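Local coordinates for protein phosphoserine aminotransferase (Bacillus alcalophilus, PDB 1W23) that catalyses the reversible, pyridoxal-phosphate-dependent transamination between 3-phosphohydroxypyruvate and phosphoserine in serine biosynthesis, and acts likewise on phosphohydroxythreonine, at residues N267-E280 and I337-R350. Residues are numbered along the deposited sequence; the frame is centred on the assembly and turned at random. Where two conformers were deposited one is given.
Sequences NEEKAKIIYDTIDE and IYNAVPIDACIALR. With MG (magnesium ion), chain E.
The guanidinium of R350 takes its partners at the edge: E280 OE2 lies in its plane, gripped end-on by NH1 (3.0 Å) and NH2 (3.2 Å), while the carboxylate plane stands 81° to it. T277 OG1, tilted slightly from the guanidinium plane, accepts from R350 NH1 at 2.9 Å and donates to I273 O, which fixes the hydroxyl's rotation. R350 runs extended from CG to NE at one end of the interface. At the other, two amides with nearly parallel planes meet as N267 ND2 points in its own plane at N339 OD1 (3.0 Å); ND2 also bonds S179 O, and N339 ND2 bonds L178 O. In the conformer given, K270, bent at chi4 (-75°), brings NZ above the carbonyl planes of I337 and Y338, with N267 OD1 as a third acceptor. Between these polar ends I273 CD1 lies 3.5 Å from I343 CG1, and I274 CD1 meets I337 CG2 tip to tip. Helices 267-279 and 343-350, whose axes approach to 9.0 Å, form a near-parallel pair with one knob-into-hole, I273 among I343, C346, I347 and R350, in a class-V aminotransferase, beside the loop carrying Y338 toward K196, the lysine that carries pyridoxal phosphate in the enzyme, not linked to it here.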
loop_
_atom_site.group_PDB
_atom_site.type_symbol
_atom_site.label_atom_id
_atom_site.label_comp_id
_atom_site.label_asym_id
_atom_site.label_seq_id
_atom_site.Cartn_x
_atom_site.Cartn_y
_atom_site.Cartn_z
ATOM N N ASN A 267 13.368 -11.742 -22.644
ATOM C CA ASN A 267 14.282 -11.276 -21.602
ATOM C C ASN A 267 15.712 -11.763 -21.893
ATOM O O ASN A 267 16.682 -11.005 -21.719
ATOM C CB ASN A 267 13.810 -11.729 -20.231
ATOM C CG ASN A 267 12.563 -10.964 -19.768
ATOM O OD1 ASN A 267 12.286 -9.865 -20.209
ATOM N ND2 ASN A 267 11.822 -11.604 -18.840
ATOM N N GLU A 268 15.826 -13.027 -22.315
ATOM C CA GLU A 268 17.164 -13.522 -22.677
ATOM C C GLU A 268 17.741 -12.713 -23.846
ATOM O O GLU A 268 18.932 -12.406 -23.851
ATOM C CB GLU A 268 17.080 -15.019 -22.991
ATOM C CG GLU A 268 16.808 -15.852 -21.747
ATOM C CD GLU A 268 16.532 -17.307 -21.897
ATOM O OE1 GLU A 268 16.180 -17.997 -20.921
ATOM O OE2 GLU A 268 16.684 -17.801 -23.034
ATOM N N GLU A 269 16.948 -12.392 -24.850
ATOM C CA GLU A 269 17.444 -11.654 -25.991
ATOM C C GLU A 269 17.888 -10.260 -25.577
ATOM O O GLU A 269 18.971 -9.788 -26.023
ATOM C CB GLU A 269 16.363 -11.543 -27.066
ATOM C CG GLU A 269 16.892 -10.944 -28.301
ATOM C CD GLU A 269 16.024 -10.856 -29.523
ATOM O OE1 GLU A 269 14.907 -11.395 -29.468
ATOM O OE2 GLU A 269 16.633 -10.238 -30.480
ATOM N N LYS A 270 17.114 -9.547 -24.783
ATOM C CA LYS A 270 17.466 -8.172 -24.490
ATOM C C LYS A 270 18.677 -8.140 -23.529
ATOM O O LYS A 270 19.536 -7.295 -23.705
ATOM C CB LYS A 270 16.252 -7.399 -24.170
ATOM C CG LYS A 270 15.626 -7.563 -22.889
ATOM C CD LYS A 270 14.158 -6.963 -22.849
ATOM C CE LYS A 270 13.978 -6.555 -21.419
ATOM N NZ LYS A 270 13.736 -7.616 -20.421
ATOM N N ALA A 271 18.786 -9.082 -22.584
ATOM C CA ALA A 271 19.965 -9.157 -21.744
ATOM C C ALA A 271 21.203 -9.422 -22.585
ATOM O O ALA A 271 22.263 -8.834 -22.329
ATOM C CB ALA A 271 19.774 -10.237 -20.673
ATOM N N LYS A 272 21.099 -10.325 -23.564
ATOM C CA LYS A 272 22.284 -10.664 -24.389
ATOM C C LYS A 272 22.772 -9.429 -25.131
ATOM O O LYS A 272 23.998 -9.312 -25.334
ATOM C CB LYS A 272 21.917 -11.786 -25.345
ATOM C CG LYS A 272 22.932 -12.122 -26.426
ATOM C CD LYS A 272 22.384 -13.118 -27.434
ATOM C CE LYS A 272 23.206 -13.278 -28.694
ATOM N NZ LYS A 272 24.646 -13.470 -28.532
ATOM N N ILE A 273 21.903 -8.534 -25.560
ATOM C CA ILE A 273 22.381 -7.294 -26.220
ATOM C C ILE A 273 23.346 -6.572 -25.332
ATOM O O ILE A 273 24.406 -6.108 -25.792
ATOM C CB ILE A 273 21.184 -6.402 -26.593
ATOM C CG1 ILE A 273 20.325 -7.025 -27.728
ATOM C CG2 ILE A 273 21.627 -4.995 -26.986
ATOM C CD1 ILE A 273 18.976 -6.383 -27.891
ATOM N N ILE A 274 22.995 -6.421 -24.045
ATOM C CA ILE A 274 23.842 -5.647 -23.141
ATOM C C ILE A 274 25.076 -6.433 -22.736
ATOM O O ILE A 274 26.193 -5.889 -22.766
ATOM C CB ILE A 274 23.008 -5.166 -21.924
ATOM C CG1 ILE A 274 21.785 -4.347 -22.385
ATOM C CG2 ILE A 274 23.904 -4.347 -21.004
ATOM C CD1 ILE A 274 20.813 -4.020 -21.290
ATOM N N TYR A 275 24.934 -7.701 -22.355
ATOM C CA TYR A 275 26.104 -8.497 -22.005
ATOM C C TYR A 275 27.094 -8.636 -23.168
ATOM O O TYR A 275 28.308 -8.591 -22.935
ATOM C CB TYR A 275 25.722 -9.851 -21.420
ATOM C CG TYR A 275 25.155 -9.800 -20.023
ATOM C CD1 TYR A 275 23.892 -10.237 -19.734
ATOM C CD2 TYR A 275 25.904 -9.291 -18.960
ATOM C CE1 TYR A 275 23.354 -10.189 -18.454
ATOM C CE2 TYR A 275 25.401 -9.246 -17.678
ATOM C CZ TYR A 275 24.116 -9.687 -17.436
ATOM O OH TYR A 275 23.649 -9.624 -16.127
ATOM N N ASP A 276 26.594 -8.802 -24.390
ATOM C CA ASP A 276 27.520 -8.878 -25.525
ATOM C C ASP A 276 28.301 -7.560 -25.655
ATOM O O ASP A 276 29.496 -7.570 -26.011
ATOM C CB ASP A 276 26.770 -9.205 -26.804
ATOM C CG ASP A 276 26.359 -10.611 -26.989
ATOM O OD1 ASP A 276 26.746 -11.500 -26.212
ATOM O OD2 ASP A 276 25.650 -10.890 -27.996
ATOM N N THR A 277 27.630 -6.440 -25.412
ATOM C CA THR A 277 28.313 -5.134 -25.519
ATOM C C THR A 277 29.447 -5.065 -24.496
ATOM O O THR A 277 30.559 -4.596 -24.772
ATOM C CB THR A 277 27.339 -3.997 -25.329
ATOM O OG1 THR A 277 26.235 -4.115 -26.268
ATOM C CG2 THR A 277 27.956 -2.652 -25.578
ATOM N N ILE A 278 29.175 -5.512 -23.262
ATOM C CA ILE A 278 30.207 -5.574 -22.249
ATOM C C ILE A 278 31.348 -6.487 -22.677
ATOM O O ILE A 278 32.553 -6.129 -22.612
ATOM C CB ILE A 278 29.595 -6.018 -20.880
ATOM C CG1 ILE A 278 28.648 -4.927 -20.350
ATOM C CG2 ILE A 278 30.675 -6.368 -19.864
ATOM C CD1 ILE A 278 27.796 -5.412 -19.159
ATOM N N ASP A 279 31.005 -7.694 -23.116
ATOM C CA ASP A 279 32.000 -8.705 -23.422
ATOM C C ASP A 279 32.851 -8.327 -24.626
ATOM O O ASP A 279 34.023 -8.714 -24.662
ATOM C CB ASP A 279 31.326 -10.074 -23.583
ATOM C CG ASP A 279 30.732 -10.586 -22.298
ATOM O OD1 ASP A 279 31.123 -10.118 -21.206
ATOM O OD2 ASP A 279 29.894 -11.517 -22.384
ATOM N N GLU A 280 32.298 -7.569 -25.571
ATOM C CA GLU A 280 33.003 -7.120 -26.775
ATOM C C GLU A 280 33.819 -5.875 -26.537
ATOM O O GLU A 280 34.497 -5.371 -27.459
ATOM C CB GLU A 280 31.967 -6.858 -27.885
ATOM C CG GLU A 280 31.213 -8.065 -28.451
ATOM C CD GLU A 280 29.919 -7.726 -29.190
ATOM O OE1 GLU A 280 29.169 -8.628 -29.616
ATOM O OE2 GLU A 280 29.561 -6.518 -29.359
ATOM N N ILE A 337 16.360 -4.238 -16.605
ATOM C CA ILE A 337 15.756 -4.713 -17.837
ATOM C C ILE A 337 14.650 -5.726 -17.546
ATOM O O ILE A 337 14.573 -6.816 -18.068
ATOM C CB ILE A 337 16.843 -5.251 -18.808
ATOM C CG1 ILE A 337 17.763 -6.285 -18.165
ATOM C CG2 ILE A 337 17.624 -4.096 -19.396
ATOM C CD1 ILE A 337 18.657 -7.004 -19.179
ATOM N N TYR A 338 13.743 -5.321 -16.646
ATOM C CA TYR A 338 12.568 -6.085 -16.296
ATOM C C TYR A 338 11.695 -6.349 -17.499
ATOM O O TYR A 338 11.914 -5.789 -18.585
ATOM C CB TYR A 338 11.793 -5.299 -15.227
ATOM C CG TYR A 338 12.610 -4.983 -13.989
ATOM C CD1 TYR A 338 12.700 -3.685 -13.515
ATOM C CD2 TYR A 338 13.287 -5.932 -13.273
ATOM C CE1 TYR A 338 13.411 -3.365 -12.402
ATOM C CE2 TYR A 338 13.996 -5.639 -12.140
ATOM C CZ TYR A 338 14.051 -4.345 -11.687
ATOM O OH TYR A 338 14.809 -4.071 -10.550
ATOM N N ASN A 339 10.664 -7.162 -17.324
ATOM C CA ASN A 339 9.841 -7.651 -18.447
ATOM C C ASN A 339 9.423 -6.544 -19.426
ATOM O O ASN A 339 9.487 -6.764 -20.638
ATOM C CB ASN A 339 8.556 -8.239 -17.891
ATOM C CG ASN A 339 8.679 -9.601 -17.228
ATOM O OD1 ASN A 339 9.722 -10.246 -17.268
ATOM N ND2 ASN A 339 7.582 -10.064 -16.620
ATOM N N ALA A 340 8.966 -5.408 -18.909
ATOM C CA ALA A 340 8.375 -4.384 -19.775
ATOM C C ALA A 340 9.372 -3.443 -20.424
ATOM O O ALA A 340 8.962 -2.624 -21.254
ATOM C CB ALA A 340 7.330 -3.599 -19.022
ATOM N N VAL A 341 10.643 -3.519 -20.102
ATOM C CA VAL A 341 11.609 -2.662 -20.779
ATOM C C VAL A 341 11.701 -3.089 -22.233
ATOM O O VAL A 341 11.981 -4.268 -22.512
ATOM C CB VAL A 341 12.977 -2.692 -20.061
ATOM C CG1 VAL A 341 14.016 -1.935 -20.857
ATOM C CG2 VAL A 341 12.859 -2.163 -18.634
ATOM N N PRO A 342 11.467 -2.203 -23.206
ATOM C CA PRO A 342 11.447 -2.636 -24.618
ATOM C C PRO A 342 12.831 -2.946 -25.131
ATOM O O PRO A 342 13.831 -2.353 -24.722
ATOM C CB PRO A 342 10.814 -1.451 -25.346
ATOM C CG PRO A 342 11.262 -0.304 -24.523
ATOM C CD PRO A 342 11.150 -0.758 -23.066
ATOM N N ILE A 343 12.882 -3.848 -26.116
ATOM C CA ILE A 343 14.180 -4.223 -26.681
ATOM C C ILE A 343 14.832 -3.013 -27.331
ATOM O O ILE A 343 16.097 -2.913 -27.272
ATOM C CB ILE A 343 14.078 -5.436 -27.600
ATOM C CG1 ILE A 343 15.477 -5.997 -27.908
ATOM C CG2 ILE A 343 13.375 -5.153 -28.910
ATOM C CD1 ILE A 343 15.389 -7.406 -28.399
ATOM N N ASP A 344 14.130 -2.056 -27.923
ATOM C CA ASP A 344 14.811 -0.901 -28.512
ATOM C C ASP A 344 15.509 -0.025 -27.468
ATOM O O ASP A 344 16.462 0.651 -27.861
ATOM C CB ASP A 344 13.924 -0.103 -29.448
ATOM C CG ASP A 344 12.706 0.545 -28.907
ATOM O OD1 ASP A 344 12.434 0.432 -27.687
ATOM O OD2 ASP A 344 11.960 1.176 -29.729
ATOM N N ALA A 345 15.101 -0.086 -26.207
ATOM C CA ALA A 345 15.873 0.639 -25.188
ATOM C C ALA A 345 17.243 -0.017 -25.001
ATOM O O ALA A 345 18.243 0.667 -24.766
ATOM C CB ALA A 345 15.114 0.721 -23.897
ATOM N N CYS A 346 17.273 -1.355 -25.049
ATOM C CA CYS A 346 18.514 -2.088 -24.921
ATOM C C CYS A 346 19.421 -1.835 -26.128
ATOM O O CYS A 346 20.643 -1.702 -25.953
ATOM C CB CYS A 346 18.205 -3.576 -24.730
ATOM S SG CYS A 346 17.301 -3.926 -23.189
ATOM N N ILE A 347 18.845 -1.824 -27.333
ATOM C CA ILE A 347 19.634 -1.456 -28.526
ATOM C C ILE A 347 20.192 -0.066 -28.355
ATOM O O ILE A 347 21.371 0.175 -28.681
ATOM C CB ILE A 347 18.754 -1.606 -29.760
ATOM C CG1 ILE A 347 18.276 -3.048 -29.995
ATOM C CG2 ILE A 347 19.466 -1.004 -30.979
ATOM C CD1 ILE A 347 17.192 -3.288 -31.026
ATOM N N ALA A 348 19.405 0.904 -27.879
ATOM C CA ALA A 348 19.872 2.269 -27.687
ATOM C C ALA A 348 21.035 2.303 -26.668
ATOM O O ALA A 348 22.020 3.031 -26.854
ATOM C CB ALA A 348 18.739 3.198 -27.281
ATOM N N LEU A 349 20.903 1.530 -25.575
ATOM C CA LEU A 349 21.975 1.463 -24.587
ATOM C C LEU A 349 23.257 0.915 -25.206
ATOM O O LEU A 349 24.349 1.463 -24.954
ATOM C CB LEU A 349 21.519 0.676 -23.365
ATOM C CG LEU A 349 22.584 0.510 -22.267
ATOM C CD1 LEU A 349 23.026 1.848 -21.722
ATOM C CD2 LEU A 349 22.044 -0.349 -21.137
ATOM N N ARG A 350 23.151 -0.151 -25.983
ATOM C CA ARG A 350 24.333 -0.682 -26.692
ATOM C C ARG A 350 24.971 0.423 -27.536
ATOM O O ARG A 350 26.207 0.589 -27.510
ATOM C CB ARG A 350 23.937 -1.882 -27.542
ATOM C CG ARG A 350 24.984 -2.266 -28.561
ATOM C CD ARG A 350 24.621 -3.581 -29.255
ATOM N NE ARG A 350 25.525 -4.005 -30.287
ATOM C CZ ARG A 350 26.608 -4.748 -30.069
ATOM N NH1 ARG A 350 26.958 -5.181 -28.840
ATOM N NH2 ARG A 350 27.333 -5.027 -31.166
HETATM MG MG MG E . 9.966 1.695 -29.765
HETATM O O HOH W 1 10.614 -8.522 -22.029
HETATM O O HOH W 2 9.850 1.103 -27.715
HETATM O O HOH W 3 10.363 3.557 -29.235
#